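Local coordinates for protein succinate dehydrogenase subunit A (Mycolicibacterium smegmatis, PDB 7D6V) that carries the FAD of a mycobacterial succinate dehydrogenase and probably oxidises succinate to fumarate, passing electrons to the iron-sulfur subunit on their way to a quinone, at residues V344-A349 / D379-G384; Q247-G252 / V264-R269; A35-S40 / T172-L177. One frame throughout, in Å; residues are numbered along the deposited sequence.

In the fold
Along the chain contact 3 comes first, then contact 2, then contact 1. Contacts 1 and 2 are neighbours, their centres about 12 Å apart, and both reach the sheet in which strands 246-253 and 383-395 run antiparallel; Val383 of contact 1 packs on Thr251 and Val264 of contact 2. Contact 3 lies on the opposite side of the chain's centre, about 40 Å from contact 1 and about 34 Å from contact 2, centre to centre, where the parallel FAD-binding sheet meets strand 172-179 around the adenine. The long cofactor spans part of this gap: its adenine end is held at contact 3, whereas the His249 side chain of contact 2 is about 10 Å from FAD.

Contact 1: V344-A349 / D379-G384; sequences VYLDIA and DAMEVG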
loop_
_atom_site.group_PDB
_atom_site.type_symbol
_atom_site.label_atom_id
_atom_site.label_comp_id
_atom_site.label_asym_id
_atom_site.label_seq_id
_atom_site.Cartn_x
_atom_site.Cartn_y
_atom_site.Cartn_z
ATOM N N VAL A 344 3.421 28.554 -6.462
ATOM C CA VAL A 344 4.738 29.067 -6.805
ATOM C C VAL A 344 5.536 27.941 -7.457
ATOM O O VAL A 344 5.034 26.834 -7.645
ATOM C CB VAL A 344 5.477 29.647 -5.582
ATOM C CG1 VAL A 344 4.808 30.932 -5.120
ATOM C CG2 VAL A 344 5.528 28.636 -4.458
ATOM N N TYR A 345 6.794 28.226 -7.800
ATOM C CA TYR A 345 7.540 27.359 -8.708
ATOM C C TYR A 345 8.498 26.400 -8.009
ATOM O O TYR A 345 8.372 25.185 -8.180
ATOM C CB TYR A 345 8.279 28.218 -9.738
ATOM C CG TYR A 345 7.382 28.616 -10.880
ATOM C CD1 TYR A 345 6.608 27.668 -11.536
ATOM C CD2 TYR A 345 7.286 29.936 -11.288
ATOM C CE1 TYR A 345 5.777 28.020 -12.575
ATOM C CE2 TYR A 345 6.454 30.299 -12.327
ATOM C CZ TYR A 345 5.702 29.337 -12.967
ATOM O OH TYR A 345 4.875 29.698 -14.003
ATOM N N LEU A 346 9.452 26.904 -7.227
ATOM C CA LEU A 346 10.444 26.048 -6.568
ATOM C C LEU A 346 11.224 25.222 -7.599
ATOM O O LEU A 346 11.094 24.002 -7.702
ATOM C CB LEU A 346 9.787 25.145 -5.514
ATOM C CG LEU A 346 10.684 24.198 -4.707
ATOM C CD1 LEU A 346 11.434 24.921 -3.607
ATOM C CD2 LEU A 346 9.872 23.053 -4.137
ATOM N N ASP A 347 12.011 25.934 -8.398
ATOM C CA ASP A 347 12.829 25.297 -9.422
ATOM C C ASP A 347 14.161 24.839 -8.842
ATOM O O ASP A 347 14.904 25.632 -8.259
ATOM C CB ASP A 347 13.066 26.243 -10.597
ATOM C CG ASP A 347 13.457 27.633 -10.156
ATOM O OD1 ASP A 347 13.401 27.905 -8.938
ATOM O OD2 ASP A 347 13.820 28.450 -11.026
ATOM N N ILE A 348 14.452 23.551 -9.007
ATOM C CA ILE A 348 15.748 22.975 -8.674
ATOM C C ILE A 348 16.514 22.551 -9.916
ATOM O O ILE A 348 17.676 22.133 -9.810
ATOM C CB ILE A 348 15.589 21.790 -7.699
ATOM C CG1 ILE A 348 16.913 21.453 -7.014
ATOM C CG2 ILE A 348 15.060 20.582 -8.427
ATOM C CD1 ILE A 348 17.453 22.574 -6.180
ATOM N N ALA A 349 15.902 22.659 -11.098
ATOM C CA ALA A 349 16.569 22.255 -12.330
ATOM C C ALA A 349 17.769 23.144 -12.630
ATOM O O ALA A 349 18.874 22.649 -12.882
ATOM C CB ALA A 349 15.578 22.285 -13.489
ATOM N N ASP A 379 12.585 20.695 -14.960
ATOM C CA ASP A 379 11.512 21.678 -14.911
ATOM C C ASP A 379 11.152 22.021 -13.474
ATOM O O ASP A 379 11.350 21.221 -12.557
ATOM C CB ASP A 379 10.268 21.174 -15.650
ATOM C CG ASP A 379 10.493 21.045 -17.142
ATOM O OD1 ASP A 379 11.265 21.852 -17.697
ATOM O OD2 ASP A 379 9.900 20.135 -17.758
ATOM N N ALA A 380 10.610 23.223 -13.296
ATOM C CA ALA A 380 10.202 23.696 -11.983
ATOM C C ALA A 380 8.937 22.982 -11.515
ATOM O O ALA A 380 8.202 22.373 -12.298
ATOM C CB ALA A 380 9.964 25.205 -12.006
ATOM N N MET A 381 8.687 23.071 -10.216
ATOM C CA MET A 381 7.511 22.473 -9.607
ATOM C C MET A 381 6.389 23.507 -9.535
ATOM O O MET A 381 6.496 24.615 -10.066
ATOM C CB MET A 381 7.870 21.902 -8.240
ATOM C CG MET A 381 8.994 20.893 -8.301
ATOM S SD MET A 381 9.655 20.466 -6.689
ATOM C CE MET A 381 11.403 20.707 -6.986
ATOM N N GLU A 382 5.291 23.146 -8.884
ATOM C CA GLU A 382 4.092 23.973 -8.827
ATOM C C GLU A 382 3.556 24.001 -7.398
ATOM O O GLU A 382 2.395 23.691 -7.140
ATOM C CB GLU A 382 3.037 23.461 -9.799
ATOM C CG GLU A 382 2.020 24.501 -10.211
ATOM C CD GLU A 382 2.502 25.345 -11.368
ATOM O OE1 GLU A 382 3.464 24.929 -12.044
ATOM O OE2 GLU A 382 1.903 26.408 -11.619
ATOM N N VAL A 383 4.415 24.324 -6.446
ATOM C CA VAL A 383 4.117 24.097 -5.041
ATOM C C VAL A 383 3.281 25.238 -4.472
ATOM O O VAL A 383 3.224 26.342 -5.016
ATOM C CB VAL A 383 5.415 23.905 -4.238
ATOM C CG1 VAL A 383 6.164 22.693 -4.749
ATOM C CG2 VAL A 383 6.283 25.145 -4.336
ATOM N N GLY A 384 2.618 24.955 -3.349
ATOM C CA GLY A 384 1.770 25.906 -2.666
ATOM C C GLY A 384 1.246 25.349 -1.355
ATOM O O GLY A 384 1.453 24.177 -1.030
#
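Val344 and Val383 meet through CG2 of each, the two methyls 3.6 Å apart. The same methyl of Val383 also abuts CB of Leu346, 3.7 Å away, the two side chains crossing at about a right angle. Leu346 extends its CG away from the backbone N and then turns at chi2 (78°), which brings CD2 to 3.6 Å from SD of Met381. The Met381 chain bends at its third torsion and ends with CE alongside CG2 of Ile348, 3.9 Å away. Val344 N donates to Val383 O over 2.7 Å in a nearly straight bond (172° at the hydrogen). From this bond the segments run roughly antiparallel, joining the loop that follows helix 322-334 to the chain entering strand 383-395, the strand that pairs antiparallel with 246-253 in one sheet. Met381 O comes to the edge of the Tyr345 ring, in its plane, 3.4 Å from CD1, while the Glu382 carboxylate runs beside the ring with its plane turned 90° to it. CB of Asp347 rests on CB of Ala380 at 3.6 Å, and its carboxylate leads away to accept the backbone N-H of Leu275 through OD1. Behind the apolar row, Thr251 of strand 246-253 touches Leu346 and Val383, and Met253 touches Met381 and Val383; Glu382 is tied by its backbone to Val254.

Contact 2: Q247-G252 / V264-R269; sequences QFHPTG and VTEGVR
The His-Pro-Thr-Gly sequence on strand 246-253 and the Thr-Glu-Gly loop that follows it are family signatures of succinate dehydrogenase and fumarate reductase flavoproteins, where in relatives they border the dicarboxylate site; here His249 meets Val264 just ahead of the second signature. NE2 of His249 donates to Val264 O at 2.6 Å, with 159° at the hydrogen. The carbonyl oxygen lies 1° from the imidazole plane, at its edge, yet seen from the peptide the nitrogen stands well above the carbonyl plane and not on a lone pair. A chi1 of -166° carries the imidazole away from its own amide nitrogen and across to the loop. A second bond runs the other way: Val264 N donates to Thr251 O at 2.9 Å, in the carbonyl plane. One peptide unit on each side of the CA of Val264 is thus tied to the strand, one to a side chain and one to main chain. Beside these bonds CG2 of Thr251 lies 3.6 Å from CB of Val264, the side chains meeting at a slant. Past Val264 the chain makes a type I turn from Thr265 to Val268, which brings Arg269 back over Thr251; the side chains lie antiparallel and offset, NE of Arg269 4.1 Å from OG1 of Thr251, too long for a hydrogen bond. Outward, the backbone of His249 pairs with Thr386 of strand 383-395, and Val325 of helix 322-334 packs on Arg269. Because NE2 is engaged by a carbonyl, it acts as a hydrogen-bond donor in this arrangement, and the bond probably limits the rotation of an imidazole whose side chain is about 10 Å from the FAD.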
loop_
_atom_site.group_PDB
_atom_site.type_symbol
_atom_site.label_atom_id
_atom_site.label_comp_id
_atom_site.label_asym_id
_atom_site.label_seq_id
_atom_site.Cartn_x
_atom_site.Cartn_y
_atom_site.Cartn_z
ATOM N N GLN A 247 -2.732 22.166 10.659
ATOM C CA GLN A 247 -1.391 22.125 10.100
ATOM C C GLN A 247 -1.458 22.348 8.597
ATOM O O GLN A 247 -2.189 21.652 7.885
ATOM C CB GLN A 247 -0.713 20.799 10.422
ATOM C CG GLN A 247 0.782 20.820 10.185
ATOM C CD GLN A 247 1.520 19.840 11.061
ATOM O OE1 GLN A 247 1.699 20.068 12.255
ATOM N NE2 GLN A 247 1.941 18.730 10.473
ATOM N N PHE A 248 -0.719 23.342 8.123
ATOM C CA PHE A 248 -0.545 23.593 6.704
ATOM C C PHE A 248 0.927 23.446 6.366
ATOM O O PHE A 248 1.783 24.025 7.042
ATOM C CB PHE A 248 -1.011 24.993 6.316
ATOM C CG PHE A 248 -2.484 25.220 6.457
ATOM C CD1 PHE A 248 -2.994 25.836 7.584
ATOM C CD2 PHE A 248 -3.354 24.858 5.448
ATOM C CE1 PHE A 248 -4.345 26.060 7.713
ATOM C CE2 PHE A 248 -4.708 25.082 5.571
ATOM C CZ PHE A 248 -5.203 25.683 6.704
ATOM N N HIS A 249 1.215 22.686 5.351
ATOM C CA HIS A 249 2.570 22.726 4.824
ATOM C C HIS A 249 2.657 23.774 3.723
ATOM O O HIS A 249 1.871 23.727 2.770
ATOM C CB HIS A 249 2.990 21.368 4.287
ATOM C CG HIS A 249 4.460 21.249 4.048
ATOM N ND1 HIS A 249 5.391 21.412 5.051
ATOM C CD2 HIS A 249 5.162 20.989 2.922
ATOM C CE1 HIS A 249 6.603 21.257 4.551
ATOM N NE2 HIS A 249 6.492 20.998 3.260
ATOM N N PRO A 250 3.578 24.735 3.826
ATOM C CA PRO A 250 3.597 25.845 2.860
ATOM C C PRO A 250 3.919 25.425 1.438
ATOM O O PRO A 250 3.636 26.193 0.511
ATOM C CB PRO A 250 4.682 26.780 3.415
ATOM C CG PRO A 250 4.930 26.320 4.822
ATOM C CD PRO A 250 4.648 24.859 4.828
ATOM N N THR A 251 4.497 24.245 1.230
ATOM C CA THR A 251 5.059 23.857 -0.063
ATOM C C THR A 251 4.506 22.484 -0.442
ATOM O O THR A 251 5.056 21.448 -0.061
ATOM C CB THR A 251 6.591 23.870 0.004
ATOM O OG1 THR A 251 7.049 25.212 0.215
ATOM C CG2 THR A 251 7.202 23.349 -1.276
ATOM N N GLY A 252 3.402 22.483 -1.182
ATOM C CA GLY A 252 2.842 21.261 -1.727
ATOM C C GLY A 252 2.398 21.444 -3.162
ATOM O O GLY A 252 1.894 22.510 -3.521
ATOM N N VAL A 264 6.175 18.740 -0.126
ATOM C CA VAL A 264 7.575 18.886 -0.508
ATOM C C VAL A 264 8.334 19.389 0.712
ATOM O O VAL A 264 8.020 20.457 1.252
ATOM C CB VAL A 264 7.745 19.838 -1.701
ATOM C CG1 VAL A 264 9.182 19.838 -2.176
ATOM C CG2 VAL A 264 6.808 19.447 -2.831
ATOM N N THR A 265 9.328 18.620 1.145
ATOM C CA THR A 265 10.080 18.955 2.343
ATOM C C THR A 265 10.982 20.163 2.102
ATOM O O THR A 265 11.303 20.522 0.967
ATOM C CB THR A 265 10.923 17.764 2.799
ATOM O OG1 THR A 265 11.872 17.430 1.780
ATOM C CG2 THR A 265 10.037 16.559 3.070
ATOM N N GLU A 266 11.390 20.798 3.203
ATOM C CA GLU A 266 12.327 21.913 3.131
ATOM C C GLU A 266 13.735 21.469 2.761
ATOM O O GLU A 266 14.589 22.325 2.504
ATOM C CB GLU A 266 12.345 22.667 4.461
ATOM C CG GLU A 266 12.962 21.892 5.613
ATOM C CD GLU A 266 11.974 20.963 6.300
ATOM O OE1 GLU A 266 10.902 20.688 5.720
ATOM O OE2 GLU A 266 12.274 20.507 7.424
ATOM N N GLY A 267 14.001 20.162 2.735
ATOM C CA GLY A 267 15.279 19.686 2.237
ATOM C C GLY A 267 15.514 20.055 0.788
ATOM O O GLY A 267 16.658 20.260 0.373
ATOM N N VAL A 268 14.441 20.138 -0.003
ATOM C CA VAL A 268 14.561 20.622 -1.374
ATOM C C VAL A 268 15.012 22.076 -1.384
ATOM O O VAL A 268 15.781 22.499 -2.255
ATOM C CB VAL A 268 13.229 20.434 -2.123
ATOM C CG1 VAL A 268 13.373 20.850 -3.576
ATOM C CG2 VAL A 268 12.769 18.992 -2.017
ATOM N N ARG A 269 14.545 22.862 -0.414
ATOM C CA ARG A 269 15.030 24.224 -0.246
ATOM C C ARG A 269 16.391 24.279 0.430
ATOM O O ARG A 269 16.989 25.358 0.495
ATOM C CB ARG A 269 14.020 25.056 0.541
ATOM C CG ARG A 269 12.829 25.489 -0.287
ATOM C CD ARG A 269 11.805 26.216 0.549
ATOM N NE ARG A 269 10.978 25.292 1.315
ATOM C CZ ARG A 269 10.638 25.480 2.584
ATOM N NH1 ARG A 269 9.880 24.591 3.208
ATOM N NH2 ARG A 269 11.052 26.560 3.225
#

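Contact 3: A35-S40 / T172-L177; sequences AVVTKS and TSITEL. With FAD (flavin-adenine dinucleotide), chain D.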
loop_
_atom_site.group_PDB
_atom_site.type_symbol
_atom_site.label_atom_id
_atom_site.label_comp_id
_atom_site.label_asym_id
_atom_site.label_seq_id
_atom_site.Cartn_x
_atom_site.Cartn_y
_atom_site.Cartn_z
ATOM N N ALA A 35 -19.004 -3.797 17.076
ATOM C CA ALA A 35 -19.273 -3.598 15.661
ATOM C C ALA A 35 -18.290 -2.572 15.118
ATOM O O ALA A 35 -18.091 -1.518 15.727
ATOM C CB ALA A 35 -20.712 -3.134 15.433
ATOM N N VAL A 36 -17.672 -2.884 13.986
ATOM C CA VAL A 36 -16.687 -2.012 13.358
ATOM C C VAL A 36 -17.312 -1.488 12.076
ATOM O O VAL A 36 -17.600 -2.264 11.157
ATOM C CB VAL A 36 -15.377 -2.752 13.061
ATOM C CG1 VAL A 36 -14.406 -1.846 12.325
ATOM C CG2 VAL A 36 -14.777 -3.313 14.318
ATOM N N VAL A 37 -17.514 -0.178 11.999
ATOM C CA VAL A 37 -18.132 0.460 10.844
ATOM C C VAL A 37 -17.074 1.296 10.142
ATOM O O VAL A 37 -16.413 2.127 10.773
ATOM C CB VAL A 37 -19.340 1.317 11.254
ATOM C CG1 VAL A 37 -19.968 1.963 10.034
ATOM C CG2 VAL A 37 -20.355 0.466 11.991
ATOM N N THR A 38 -16.911 1.070 8.842
ATOM C CA THR A 38 -15.883 1.733 8.056
ATOM C C THR A 38 -16.510 2.272 6.782
ATOM O O THR A 38 -17.307 1.588 6.138
ATOM C CB THR A 38 -14.744 0.767 7.707
ATOM O OG1 THR A 38 -14.156 0.271 8.912
ATOM C CG2 THR A 38 -13.668 1.481 6.916
ATOM N N LYS A 39 -16.142 3.497 6.414
ATOM C CA LYS A 39 -16.676 4.090 5.197
ATOM C C LYS A 39 -16.009 3.521 3.951
ATOM O O LYS A 39 -16.621 3.498 2.879
ATOM C CB LYS A 39 -16.510 5.607 5.245
ATOM C CG LYS A 39 -17.675 6.380 4.686
ATOM C CD LYS A 39 -17.252 7.781 4.309
ATOM C CE LYS A 39 -17.353 8.721 5.481
ATOM N NZ LYS A 39 -16.916 10.093 5.121
ATOM N N SER A 40 -14.774 3.050 4.074
ATOM C CA SER A 40 -14.008 2.452 2.995
ATOM C C SER A 40 -13.918 0.942 3.206
ATOM O O SER A 40 -14.578 0.374 4.079
ATOM C CB SER A 40 -12.627 3.105 2.909
ATOM O OG SER A 40 -11.951 3.044 4.151
ATOM N N THR A 172 -19.626 1.183 4.860
ATOM C CA THR A 172 -20.812 1.632 5.575
ATOM C C THR A 172 -20.546 3.018 6.139
ATOM O O THR A 172 -19.489 3.258 6.729
ATOM C CB THR A 172 -21.185 0.663 6.700
ATOM O OG1 THR A 172 -21.273 -0.666 6.175
ATOM C CG2 THR A 172 -22.521 1.039 7.309
ATOM N N SER A 173 -21.501 3.924 5.963
ATOM C CA SER A 173 -21.351 5.317 6.358
ATOM C C SER A 173 -22.408 5.666 7.394
ATOM O O SER A 173 -23.598 5.428 7.172
ATOM C CB SER A 173 -21.466 6.240 5.144
ATOM O OG SER A 173 -21.360 7.599 5.521
ATOM N N ILE A 174 -21.973 6.227 8.517
ATOM C CA ILE A 174 -22.862 6.614 9.607
ATOM C C ILE A 174 -23.219 8.082 9.440
ATOM O O ILE A 174 -22.335 8.930 9.278
ATOM C CB ILE A 174 -22.210 6.357 10.977
ATOM C CG1 ILE A 174 -21.974 4.861 11.186
ATOM C CG2 ILE A 174 -23.071 6.919 12.088
ATOM C CD1 ILE A 174 -23.238 4.037 11.213
ATOM N N THR A 175 -24.517 8.384 9.477
ATOM C CA THR A 175 -24.997 9.739 9.252
ATOM C C THR A 175 -25.603 10.395 10.482
ATOM O O THR A 175 -25.761 11.618 10.487
ATOM C CB THR A 175 -26.038 9.760 8.124
ATOM O OG1 THR A 175 -27.252 9.151 8.576
ATOM C CG2 THR A 175 -25.525 9.005 6.914
ATOM N N GLU A 176 -25.947 9.630 11.514
ATOM C CA GLU A 176 -26.563 10.196 12.702
ATOM C C GLU A 176 -26.242 9.324 13.906
ATOM O O GLU A 176 -26.004 8.122 13.782
ATOM C CB GLU A 176 -28.081 10.328 12.537
ATOM C CG GLU A 176 -28.740 11.305 13.492
ATOM C CD GLU A 176 -28.461 12.752 13.130
ATOM O OE1 GLU A 176 -27.386 13.270 13.497
ATOM O OE2 GLU A 176 -29.320 13.373 12.470
ATOM N N LEU A 177 -26.237 9.950 15.077
ATOM C CA LEU A 177 -26.154 9.251 16.352
ATOM C C LEU A 177 -27.482 9.406 17.073
ATOM O O LEU A 177 -27.988 10.524 17.214
ATOM C CB LEU A 177 -25.013 9.796 17.213
ATOM C CG LEU A 177 -23.593 9.634 16.674
ATOM C CD1 LEU A 177 -22.584 10.168 17.668
ATOM C CD2 LEU A 177 -23.309 8.182 16.356
HETATM P PA FAD D . -8.006 7.138 9.868
HETATM O O1A FAD D . -7.421 5.781 10.003
HETATM O O2A FAD D . -7.377 8.111 8.947
HETATM O O5B FAD D . -9.508 6.948 9.362
HETATM C C5B FAD D . -10.639 7.010 10.211
HETATM C C4B FAD D . -11.626 5.917 9.835
HETATM O O4B FAD D . -12.959 6.344 10.094
HETATM C C3B FAD D . -11.604 5.536 8.374
HETATM O O3B FAD D . -11.666 4.119 8.311
HETATM C C2B FAD D . -12.889 6.089 7.817
HETATM O O2B FAD D . -13.392 5.325 6.729
HETATM C C1B FAD D . -13.799 5.996 9.005
HETATM N N9A FAD D . -14.924 6.937 8.891
HETATM C C8A FAD D . -14.844 8.259 8.746
HETATM N N7A FAD D . -16.071 8.806 8.680
HETATM C C5A FAD D . -16.961 7.815 8.780
HETATM C C6A FAD D . -18.426 7.689 8.784
HETATM N N6A FAD D . -19.220 8.764 8.663
HETATM N N1A FAD D . -18.948 6.464 8.911
HETATM C C2A FAD D . -18.186 5.375 9.041
HETATM N N3A FAD D . -16.856 5.416 9.044
HETATM C C4A FAD D . -16.199 6.584 8.921
HETATM N N1 FAD D . 1.330 11.076 11.117
HETATM C C2 FAD D . 2.537 10.712 11.592
HETATM O O2 FAD D . 2.687 10.626 12.815
HETATM N N3 FAD D . 3.581 10.441 10.809
HETATM C C4 FAD D . 3.503 10.516 9.487
HETATM O O4 FAD D . 4.486 10.259 8.781
HETATM C C4X FAD D . 2.224 10.910 8.876
HETATM N N5 FAD D . 2.077 11.003 7.545
HETATM C C5X FAD D . 0.894 11.359 7.020
HETATM C C6 FAD D . 0.758 11.448 5.645
HETATM C C7 FAD D . -0.453 11.819 5.094
HETATM C C7M FAD D . -0.612 11.921 3.607
HETATM C C8 FAD D . -1.602 12.118 5.974
HETATM C C8M FAD D . -2.917 12.519 5.377
HETATM C C9 FAD D . -1.475 12.027 7.347
HETATM C C9A FAD D . -0.264 11.660 7.897
HETATM N N10 FAD D . -0.131 11.571 9.285
HETATM C C10 FAD D . 1.111 11.191 9.798
HETATM C "C1'" FAD D . -1.257 11.846 10.170
HETATM C "C2'" FAD D . -1.827 10.530 10.687
HETATM O "O2'" FAD D . -1.762 9.533 9.670
HETATM C "C3'" FAD D . -3.285 10.650 11.092
HETATM O "O3'" FAD D . -3.376 11.531 12.203
HETATM C "C4'" FAD D . -3.841 9.295 11.498
HETATM O "O4'" FAD D . -3.769 8.398 10.399
HETATM C "C5'" FAD D . -5.287 9.372 11.948
HETATM O "O5'" FAD D . -5.756 8.041 12.098
HETATM P P FAD D . -7.231 7.693 12.593
HETATM O O1P FAD D . -7.228 6.262 12.999
HETATM O O2P FAD D . -7.680 8.712 13.578
HETATM O O3P FAD D . -8.153 7.870 11.286
#
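Thr172 N donates to Thr38 O over 2.7 Å with 168° at the hydrogen, a single backbone bond that joins the end of one strand to the start of another. Strand 34-37 belongs to the parallel sheet of the Rossmann-type FAD-binding fold, and strand 172-179 is the outermost strand of the adjoining mixed sheet; the seam between them receives the adenosine of the cofactor. Across this seam CG1 of Val37, held opposite its own backbone N (chi1 180°), points to CG1 of Ile174 at 3.7 Å and also touches CB and CG2 of Thr172. The Val37 and Ile174 side chains cross at about a right angle, and Phe200 of strand 197-200 packs against both.

The hydrogen bonds from Ile174 to the adenine are made by its main chain: its N donates to N1A of FAD at 3.1 Å, almost straight, and its O accepts from N6A at 3.2 Å. Both bonds fall on one edge of the base. The backbone N of Lys39 adds a weak bond to the ribose hydroxyl O2B, and the Ser40 hydroxyl is engaged by Glu224, itself a partner of FAD; Asn53 of the neighbouring iron-sulfur subunit packs on Ser40. Lys39 turns its aliphatic chain along the pocket, CG lying 3.8 Å from CB of Ser173, and bends farther out so that NZ reaches a salt bridge with Asp228. Its CE sits over the flat of the purine, 3.4 Å from C5A of FAD.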